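Local coordinates for protein ethylbenzene dehydrogenase alpha-subunit (Aromatoleum aromaticum, PDB 2IVF) that belongs to the molybdopterin oxidoreductase family and binds a molybdenum atom, an iron/sulfur cluster and the ligands MGD and MD1, at residues Arg142-Pro146 and Pro681-Arg685; Asp526-Asn530 and Thr775-Ala781; Met534-Thr538 and Arg953-Met957. All coordinates share one frame; numbering follows the deposited sequence.

Interaction 1: residues Arg142-Pro146 and Pro681-Arg685; sequences RVKYP and PGECR
R142 and P681 meet with a charged plane lying against a proline ring, in a junction of two loops where P681-C684 forms a beta turn, close to type II′, against the irregular segment 142-146. The turn is closed by C684 N bonding to P681 O at 3.0 Å. Glycine suits its second position: G682 has a positive phi (55°), and having no side chain it leaves room beside the K144 carbonyl and the Y145 ring.

The tight part is the inner one. P681 CG stands 3.4 Å above one face of the R142 guanidinium, off its middle, and the rigid ring offers C-H groups to a flat cation. The arginine chain bends at chi3 to present this face, while NH1 is held by a salt bridge to E657 and by the carbonyl of L137. C684 suits the neighbouring buried site, because its compact SG fits 3.6 Å from V143 O. V143 points away from the turn and packs on Y104 of the beta-subunit chain. Beyond R142-P146 the chain enters strand 147-149 of a mixed sheet, and beyond P681-R685 it enters helix 687-704.

On the solvent side the looseness is that of K144, which lays only its methylenes across the proline, CD to P681 CB at 4.0 Å, a right-angled graze that suits a flexible chain at the surface. Y145, partly exposed, still packs closely: its OH is 3.6 Å from G682 CA, and the E683 carboxyl group lies at its ring edge, the two planes 75° apart. The polar end of E683 is occupied by a salt bridge from OE2 to R160.

One hydrogen bond crosses between the loops, E683 N reaching K144 O at 2.7 Å with an N-H...O angle of 162°.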
loop_
_atom_site.group_PDB
_atom_site.type_symbol
_atom_site.label_atom_id
_atom_site.label_comp_id
_atom_site.label_asym_id
_atom_site.label_seq_id
_atom_site.Cartn_x
_atom_site.Cartn_y
_atom_site.Cartn_z
ATOM N N ARG A 142 -0.871 15.476 -11.420
ATOM C CA ARG A 142 -2.110 15.521 -12.189
ATOM C C ARG A 142 -1.997 16.228 -13.511
ATOM O O ARG A 142 -1.374 17.273 -13.607
ATOM C CB ARG A 142 -3.202 16.204 -11.399
ATOM C CG ARG A 142 -3.610 15.469 -10.203
ATOM C CD ARG A 142 -4.928 16.042 -9.694
ATOM N NE ARG A 142 -6.027 15.627 -10.545
ATOM C CZ ARG A 142 -7.308 15.707 -10.215
ATOM N NH1 ARG A 142 -7.659 16.183 -9.042
ATOM N NH2 ARG A 142 -8.247 15.283 -11.073
ATOM N N VAL A 143 -2.638 15.647 -14.515
ATOM C CA VAL A 143 -2.897 16.306 -15.762
ATOM C C VAL A 143 -4.329 16.872 -15.717
ATOM O O VAL A 143 -5.290 16.173 -15.378
ATOM C CB VAL A 143 -2.594 15.381 -16.910
ATOM C CG1 VAL A 143 -1.128 15.007 -16.827
ATOM C CG2 VAL A 143 -3.403 14.112 -16.845
ATOM N N LYS A 144 -4.417 18.172 -15.961
ATOM C CA LYS A 144 -5.640 18.935 -15.785
ATOM C C LYS A 144 -6.139 19.557 -17.081
ATOM O O LYS A 144 -7.277 20.053 -17.133
ATOM C CB LYS A 144 -5.417 20.028 -14.707
ATOM C CG LYS A 144 -5.355 19.474 -13.277
ATOM C CD LYS A 144 -5.140 20.559 -12.156
ATOM C CE LYS A 144 -4.163 21.654 -12.511
ATOM N NZ LYS A 144 -3.969 22.645 -11.384
ATOM N N TYR A 145 -5.317 19.519 -18.127
ATOM C CA TYR A 145 -5.681 20.072 -19.409
ATOM C C TYR A 145 -5.238 19.147 -20.495
ATOM O O TYR A 145 -4.224 18.442 -20.334
ATOM C CB TYR A 145 -5.052 21.454 -19.649
ATOM C CG TYR A 145 -5.479 22.443 -18.623
ATOM C CD1 TYR A 145 -6.663 23.128 -18.757
ATOM C CD2 TYR A 145 -4.729 22.655 -17.483
ATOM C CE1 TYR A 145 -7.102 23.993 -17.787
ATOM C CE2 TYR A 145 -5.167 23.530 -16.493
ATOM C CZ TYR A 145 -6.343 24.195 -16.665
ATOM O OH TYR A 145 -6.788 25.087 -15.732
ATOM N N PRO A 146 -5.969 19.146 -21.596
ATOM C CA PRO A 146 -5.511 18.295 -22.686
ATOM C C PRO A 146 -4.164 18.748 -23.153
ATOM O O PRO A 146 -3.943 19.951 -23.309
ATOM C CB PRO A 146 -6.547 18.505 -23.771
ATOM C CG PRO A 146 -7.757 19.003 -23.078
ATOM C CD PRO A 146 -7.240 19.823 -21.927
ATOM N N PRO A 681 -10.931 19.463 -11.411
ATOM C CA PRO A 681 -10.220 20.715 -11.666
ATOM C C PRO A 681 -9.911 20.906 -13.131
ATOM O O PRO A 681 -9.952 19.946 -13.900
ATOM C CB PRO A 681 -8.905 20.526 -10.933
ATOM C CG PRO A 681 -8.641 19.033 -10.988
ATOM C CD PRO A 681 -10.008 18.370 -11.053
ATOM N N GLY A 682 -9.539 22.135 -13.483
ATOM C CA GLY A 682 -9.057 22.460 -14.826
ATOM C C GLY A 682 -10.100 22.022 -15.837
ATOM O O GLY A 682 -11.260 22.376 -15.713
ATOM N N GLU A 683 -9.697 21.225 -16.812
ATOM C CA GLU A 683 -10.654 20.725 -17.798
ATOM C C GLU A 683 -10.759 19.209 -17.748
ATOM O O GLU A 683 -10.994 18.539 -18.777
ATOM C CB GLU A 683 -10.290 21.223 -19.201
ATOM C CG GLU A 683 -10.357 22.748 -19.296
ATOM C CD GLU A 683 -9.816 23.268 -20.617
ATOM O OE1 GLU A 683 -9.485 22.456 -21.499
ATOM O OE2 GLU A 683 -9.720 24.499 -20.768
ATOM N N CYS A 684 -10.572 18.675 -16.542
ATOM C CA CYS A 684 -10.760 17.259 -16.287
ATOM C C CYS A 684 -12.181 16.819 -16.591
ATOM O O CYS A 684 -13.128 17.427 -16.145
ATOM C CB CYS A 684 -10.438 16.941 -14.834
ATOM S SG CYS A 684 -8.674 17.022 -14.506
ATOM N N ARG A 685 -12.322 15.740 -17.347
ATOM C CA ARG A 685 -13.637 15.204 -17.693
ATOM C C ARG A 685 -13.801 13.778 -17.157
ATOM O O ARG A 685 -12.817 13.079 -16.906
ATOM C CB ARG A 685 -13.793 15.146 -19.198
ATOM C CG ARG A 685 -14.008 16.479 -19.863
ATOM C CD ARG A 685 -14.355 16.299 -21.287
ATOM N NE ARG A 685 -14.380 17.584 -21.982
ATOM C CZ ARG A 685 -15.470 18.158 -22.457
ATOM N NH1 ARG A 685 -16.666 17.593 -22.318
ATOM N NH2 ARG A 685 -15.363 19.324 -23.061
#

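Interaction 2: residues Asp526-Asn530 and Thr775-Ala781; sequences DEMGN and TGVSRYA
One side of the Y780 ring lies over the first turn of helix 526-540, with backbone C of D526 over that face, the D526 side chain beneath the CD1/CE1 half and N530 beneath the CD2/CE2 half; on the other face is CD of its own neighbour R779. The D526 carboxylate, tilted 48° from the ring, puts CG 3.6 Å from Y780 CD1, and the N530 amide slants in at 39°, CG 3.5 Å from CD2. A broad flat ring suits this place because it can span both side chains, one turn apart on the helix, from one side. With CG anti to the carbonyl carbon (chi1 -52°), Y780 lays its ring along that turn.

This is a helix-helix contact: helix 777-781 runs roughly antiparallel to the start of helix 526-540, the axes of the short segments approaching to 9.0 Å. At the other end of the interface N530 OD1 sits 3.3 Å from V777 CA.

E527 reaches past Y780 with an extended chain. Its OE1 comes 3.5 Å from A781 CA and forms a salt bridge with K234, which also bonds to A781 O. D526 OD1 is likewise paired, with K803. A water donates to both sides, to E527 OE2 at 2.9 Å and to Y780 O at 2.6 Å.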
loop_
_atom_site.group_PDB
_atom_site.type_symbol
_atom_site.label_atom_id
_atom_site.label_comp_id
_atom_site.label_asym_id
_atom_site.label_seq_id
_atom_site.Cartn_x
_atom_site.Cartn_y
_atom_site.Cartn_z
ATOM N N ASP A 526 -26.177 -25.813 -15.903
ATOM C CA ASP A 526 -26.242 -24.380 -16.172
ATOM C C ASP A 526 -24.848 -23.785 -16.326
ATOM O O ASP A 526 -24.593 -22.960 -17.222
ATOM C CB ASP A 526 -27.047 -23.657 -15.078
ATOM C CG ASP A 526 -26.676 -24.104 -13.652
ATOM O OD1 ASP A 526 -25.569 -24.623 -13.388
ATOM O OD2 ASP A 526 -27.538 -23.933 -12.774
ATOM N N GLU A 527 -23.944 -24.234 -15.461
ATOM C CA GLU A 527 -22.579 -23.724 -15.432
ATOM C C GLU A 527 -21.922 -23.932 -16.788
ATOM O O GLU A 527 -21.230 -23.060 -17.305
ATOM C CB GLU A 527 -21.783 -24.439 -14.342
ATOM C CG GLU A 527 -20.344 -24.001 -14.277
ATOM C CD GLU A 527 -19.583 -24.531 -13.091
ATOM O OE1 GLU A 527 -18.490 -23.959 -12.843
ATOM O OE2 GLU A 527 -20.054 -25.492 -12.431
ATOM N N MET A 528 -22.213 -25.072 -17.396
ATOM C CA MET A 528 -21.658 -25.425 -18.706
ATOM C C MET A 528 -22.298 -24.614 -19.840
ATOM O O MET A 528 -21.615 -24.163 -20.779
ATOM C CB MET A 528 -21.866 -26.910 -18.940
ATOM C CG MET A 528 -21.074 -27.762 -17.966
ATOM S SD MET A 528 -21.472 -29.491 -18.116
ATOM C CE MET A 528 -20.816 -30.101 -16.582
ATOM N N GLY A 529 -23.598 -24.404 -19.737
ATOM C CA GLY A 529 -24.310 -23.560 -20.690
ATOM C C GLY A 529 -23.739 -22.159 -20.661
ATOM O O GLY A 529 -23.526 -21.539 -21.707
ATOM N N ASN A 530 -23.491 -21.658 -19.462
ATOM C CA ASN A 530 -22.916 -20.310 -19.286
ATOM C C ASN A 530 -21.508 -20.161 -19.895
ATOM O O ASN A 530 -21.210 -19.157 -20.555
ATOM C CB ASN A 530 -22.944 -19.930 -17.813
ATOM C CG ASN A 530 -22.187 -18.655 -17.529
ATOM O OD1 ASN A 530 -21.000 -18.672 -17.161
ATOM N ND2 ASN A 530 -22.865 -17.526 -17.730
ATOM N N THR A 775 -25.229 -12.553 -12.996
ATOM C CA THR A 775 -25.658 -13.499 -14.036
ATOM C C THR A 775 -24.474 -14.043 -14.851
ATOM O O THR A 775 -24.678 -14.830 -15.777
ATOM C CB THR A 775 -26.648 -12.820 -15.007
ATOM O OG1 THR A 775 -26.033 -11.668 -15.585
ATOM C CG2 THR A 775 -27.919 -12.410 -14.309
ATOM N N GLY A 776 -23.255 -13.626 -14.516
ATOM C CA GLY A 776 -22.066 -13.977 -15.310
ATOM C C GLY A 776 -21.465 -15.248 -14.772
ATOM O O GLY A 776 -22.106 -15.980 -14.017
ATOM N N VAL A 777 -20.214 -15.497 -15.136
ATOM C CA VAL A 777 -19.575 -16.777 -14.855
ATOM C C VAL A 777 -19.553 -17.061 -13.373
ATOM O O VAL A 777 -19.821 -18.174 -12.969
ATOM C CB VAL A 777 -18.126 -16.837 -15.431
ATOM C CG1 VAL A 777 -17.484 -18.176 -15.094
ATOM C CG2 VAL A 777 -18.149 -16.628 -16.940
ATOM N N SER A 778 -19.261 -16.052 -12.561
ATOM C CA SER A 778 -19.167 -16.250 -11.113
ATOM C C SER A 778 -20.397 -16.889 -10.492
ATOM O O SER A 778 -20.305 -17.595 -9.503
ATOM C CB SER A 778 -18.910 -14.924 -10.413
ATOM O OG SER A 778 -17.620 -14.438 -10.632
ATOM N N ARG A 779 -21.567 -16.565 -11.012
ATOM C CA ARG A 779 -22.782 -17.080 -10.465
ATOM C C ARG A 779 -22.732 -18.602 -10.425
ATOM O O ARG A 779 -23.227 -19.199 -9.471
ATOM C CB ARG A 779 -23.986 -16.635 -11.278
ATOM C CG ARG A 779 -25.250 -17.217 -10.764
ATOM C CD ARG A 779 -26.402 -16.999 -11.668
ATOM N NE ARG A 779 -27.676 -17.365 -11.027
ATOM C CZ ARG A 779 -28.254 -16.691 -10.018
ATOM N NH1 ARG A 779 -27.684 -15.595 -9.471
ATOM N NH2 ARG A 779 -29.430 -17.120 -9.537
ATOM N N TYR A 780 -22.115 -19.215 -11.447
ATOM C CA TYR A 780 -22.081 -20.661 -11.559
ATOM C C TYR A 780 -20.756 -21.202 -11.073
ATOM O O TYR A 780 -20.761 -22.202 -10.372
ATOM C CB TYR A 780 -22.325 -21.109 -12.997
ATOM C CG TYR A 780 -23.566 -20.502 -13.552
ATOM C CD1 TYR A 780 -24.807 -21.019 -13.231
ATOM C CD2 TYR A 780 -23.507 -19.366 -14.350
ATOM C CE1 TYR A 780 -25.958 -20.442 -13.723
ATOM C CE2 TYR A 780 -24.664 -18.771 -14.845
ATOM C CZ TYR A 780 -25.881 -19.313 -14.524
ATOM O OH TYR A 780 -27.037 -18.697 -14.991
ATOM N N ALA A 781 -19.650 -20.507 -11.372
ATOM C CA ALA A 781 -18.325 -20.992 -11.027
ATOM C C ALA A 781 -18.207 -21.118 -9.501
ATOM O O ALA A 781 -17.658 -22.086 -8.975
ATOM C CB ALA A 781 -17.218 -20.061 -11.559
HETATM O O HOH W 1 -22.081 -24.475 -10.697
#

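Interaction 3: residues Met534-Thr538 and Arg953-Met957; sequences MKVVT and RYYFM
T538 and F956 are joined by the one direct hydrogen bond of this contact, F956 N to T538 OG1 at 2.9 Å, somewhat bent at 142°. The threonine is placed for it by its first torsion (chi1 -65°), which sets OG1 beside its own backbone N. There the hydroxyl also donates back to M534 O at 2.7 Å, one turn earlier in the helix. T538 N bonds to the same carbonyl from the other face of its plane, so one oxygen is gripped twice and the hydroxyl links helix to loop. The other branch is apolar, and CG2 packs 3.7 Å from CE2 of Y954, whose OH bonds to D216. A threonine suits the site by offering both kinds of surface.

Y955 holds CG between its backbone N and carbonyl carbon (chi1 56°), which swings the ring back along the helix, CG 3.8 Å from M534 CB. Its CB rests against M534 O and T538 OG1. M534 curls at chi2 and chi3, and CE approaches F956 CB at a loose 4.5 Å, a shape that an unbranched, pliable side chain adopts easily. K535 bends at chi3, crossing R953 at about a right angle with CD 4.0 Å from R953 CB. NZ and R953 NH1 both donate to one water, which lies between the like charges and may ease their repulsion. R953 NH2 is held by the carbonyls of G233 and P806.

In the chain, the loop 953-957 follows strand 915-917 and precedes strand 969-975, two strands of the C-terminal sheet, and it packs on helix 526-540 of the molybdopterin oxidoreductase family region. V777 of helix 777-781 packs on Y955, I217 of helix 217-221 meets F956, and helix 504-520 receives V536 and V537.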
loop_
_atom_site.group_PDB
_atom_site.type_symbol
_atom_site.label_atom_id
_atom_site.label_comp_id
_atom_site.label_asym_id
_atom_site.label_seq_id
_atom_site.Cartn_x
_atom_site.Cartn_y
_atom_site.Cartn_z
ATOM N N MET A 534 -20.216 -17.793 -22.871
ATOM C CA MET A 534 -19.102 -16.894 -22.649
ATOM C C MET A 534 -18.051 -17.000 -23.741
ATOM O O MET A 534 -17.488 -15.988 -24.163
ATOM C CB MET A 534 -18.463 -17.165 -21.296
ATOM C CG MET A 534 -19.287 -16.650 -20.132
ATOM S SD MET A 534 -19.680 -14.884 -20.222
ATOM C CE MET A 534 -18.007 -14.214 -19.965
ATOM N N LYS A 535 -17.781 -18.219 -24.189
ATOM C CA LYS A 535 -16.818 -18.431 -25.245
ATOM C C LYS A 535 -17.210 -17.625 -26.474
ATOM O O LYS A 535 -16.383 -16.932 -27.039
ATOM C CB LYS A 535 -16.676 -19.928 -25.583
ATOM C CG LYS A 535 -16.132 -20.763 -24.431
ATOM C CD LYS A 535 -15.455 -22.068 -24.868
ATOM C CE LYS A 535 -16.438 -23.162 -25.220
ATOM N NZ LYS A 535 -15.747 -24.479 -25.508
ATOM N N VAL A 536 -18.484 -17.676 -26.841
ATOM C CA VAL A 536 -18.962 -16.964 -28.023
ATOM C C VAL A 536 -18.984 -15.466 -27.849
ATOM O O VAL A 536 -18.383 -14.725 -28.629
ATOM C CB VAL A 536 -20.349 -17.418 -28.408
ATOM C CG1 VAL A 536 -20.888 -16.554 -29.541
ATOM C CG2 VAL A 536 -20.297 -18.902 -28.796
ATOM N N VAL A 537 -19.663 -15.000 -26.821
ATOM C CA VAL A 537 -19.778 -13.571 -26.645
ATOM C C VAL A 537 -18.397 -12.885 -26.531
ATOM O O VAL A 537 -18.232 -11.774 -26.986
ATOM C CB VAL A 537 -20.656 -13.236 -25.438
ATOM C CG1 VAL A 537 -22.036 -13.953 -25.574
ATOM C CG2 VAL A 537 -19.948 -13.630 -24.163
ATOM N N THR A 538 -17.408 -13.529 -25.920
ATOM C CA THR A 538 -16.092 -12.876 -25.702
ATOM C C THR A 538 -15.502 -12.431 -27.061
ATOM O O THR A 538 -15.055 -11.295 -27.270
ATOM C CB THR A 538 -15.111 -13.850 -25.031
ATOM O OG1 THR A 538 -15.598 -14.174 -23.721
ATOM C CG2 THR A 538 -13.699 -13.237 -24.929
ATOM N N ARG A 953 -9.656 -23.930 -22.693
ATOM C CA ARG A 953 -10.503 -22.988 -23.454
ATOM C C ARG A 953 -10.257 -21.551 -23.069
ATOM O O ARG A 953 -9.629 -21.261 -22.053
ATOM C CB ARG A 953 -11.979 -23.290 -23.261
ATOM C CG ARG A 953 -12.468 -23.127 -21.840
ATOM C CD ARG A 953 -13.723 -24.004 -21.538
ATOM N NE ARG A 953 -13.842 -24.345 -20.096
ATOM C CZ ARG A 953 -14.724 -25.218 -19.609
ATOM N NH1 ARG A 953 -15.551 -25.840 -20.420
ATOM N NH2 ARG A 953 -14.777 -25.479 -18.312
ATOM N N TYR A 954 -10.750 -20.646 -23.900
ATOM C CA TYR A 954 -10.660 -19.240 -23.620
ATOM C C TYR A 954 -12.031 -18.594 -23.692
ATOM O O TYR A 954 -12.788 -18.777 -24.658
ATOM C CB TYR A 954 -9.698 -18.524 -24.595
ATOM C CG TYR A 954 -9.753 -17.015 -24.430
ATOM C CD1 TYR A 954 -9.304 -16.415 -23.257
ATOM C CD2 TYR A 954 -10.336 -16.195 -25.391
ATOM C CE1 TYR A 954 -9.383 -15.018 -23.068
ATOM C CE2 TYR A 954 -10.394 -14.802 -25.213
ATOM C CZ TYR A 954 -9.944 -14.230 -24.054
ATOM O OH TYR A 954 -10.022 -12.861 -23.849
ATOM N N TYR A 955 -12.334 -17.827 -22.658
ATOM C CA TYR A 955 -13.368 -16.809 -22.728
ATOM C C TYR A 955 -12.842 -15.720 -21.794
ATOM O O TYR A 955 -11.796 -15.906 -21.172
ATOM C CB TYR A 955 -14.728 -17.352 -22.311
ATOM C CG TYR A 955 -14.758 -17.974 -20.922
ATOM C CD1 TYR A 955 -14.951 -17.180 -19.799
ATOM C CD2 TYR A 955 -14.641 -19.357 -20.729
ATOM C CE1 TYR A 955 -15.000 -17.726 -18.517
ATOM C CE2 TYR A 955 -14.677 -19.906 -19.411
ATOM C CZ TYR A 955 -14.874 -19.087 -18.324
ATOM O OH TYR A 955 -14.925 -19.585 -17.006
ATOM N N PHE A 956 -13.556 -14.604 -21.713
ATOM C CA PHE A 956 -13.029 -13.376 -21.134
ATOM C C PHE A 956 -12.452 -13.639 -19.735
ATOM O O PHE A 956 -13.106 -14.267 -18.893
ATOM C CB PHE A 956 -14.134 -12.324 -21.107
ATOM C CG PHE A 956 -13.733 -11.001 -20.478
ATOM C CD1 PHE A 956 -12.535 -10.380 -20.797
ATOM C CD2 PHE A 956 -14.605 -10.359 -19.613
ATOM C CE1 PHE A 956 -12.190 -9.149 -20.225
ATOM C CE2 PHE A 956 -14.259 -9.126 -19.035
ATOM C CZ PHE A 956 -13.049 -8.535 -19.349
ATOM N N MET A 957 -11.217 -13.158 -19.541
ATOM C CA MET A 957 -10.415 -13.299 -18.329
ATOM C C MET A 957 -9.927 -14.704 -17.994
ATOM O O MET A 957 -9.208 -14.897 -16.990
ATOM C CB MET A 957 -11.166 -12.710 -17.135
ATOM C CG MET A 957 -11.597 -11.284 -17.368
ATOM S SD MET A 957 -12.440 -10.594 -15.945
ATOM C CE MET A 957 -13.639 -11.891 -15.754
HETATM O O HOH W 2 -15.785 -25.974 -23.288
#

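Interactions 2 and 3 are neighbours, their centres about 12 Å apart, and share helix 526-540: its first turn packs on helix 777-781, a later turn on loop 953-957. V777 joins them, its CG2 3.4 Å from M534 CG. Interaction 1 lies apart, about 36 Å and 41 Å between centres from interactions 3 and 2, beside the beta-subunit chain. Interaction 3 is buried, and aromatic and aliphatic groups pack there around a threonine hydroxyl. Interactions 1 and 2 are partly buried, interaction 1 with K144 and G682 exposed, and both have charged ends paired outside; interaction 1 adds a direct backbone bond and proline-guanidinium packing, whereas a water bridges interaction 2.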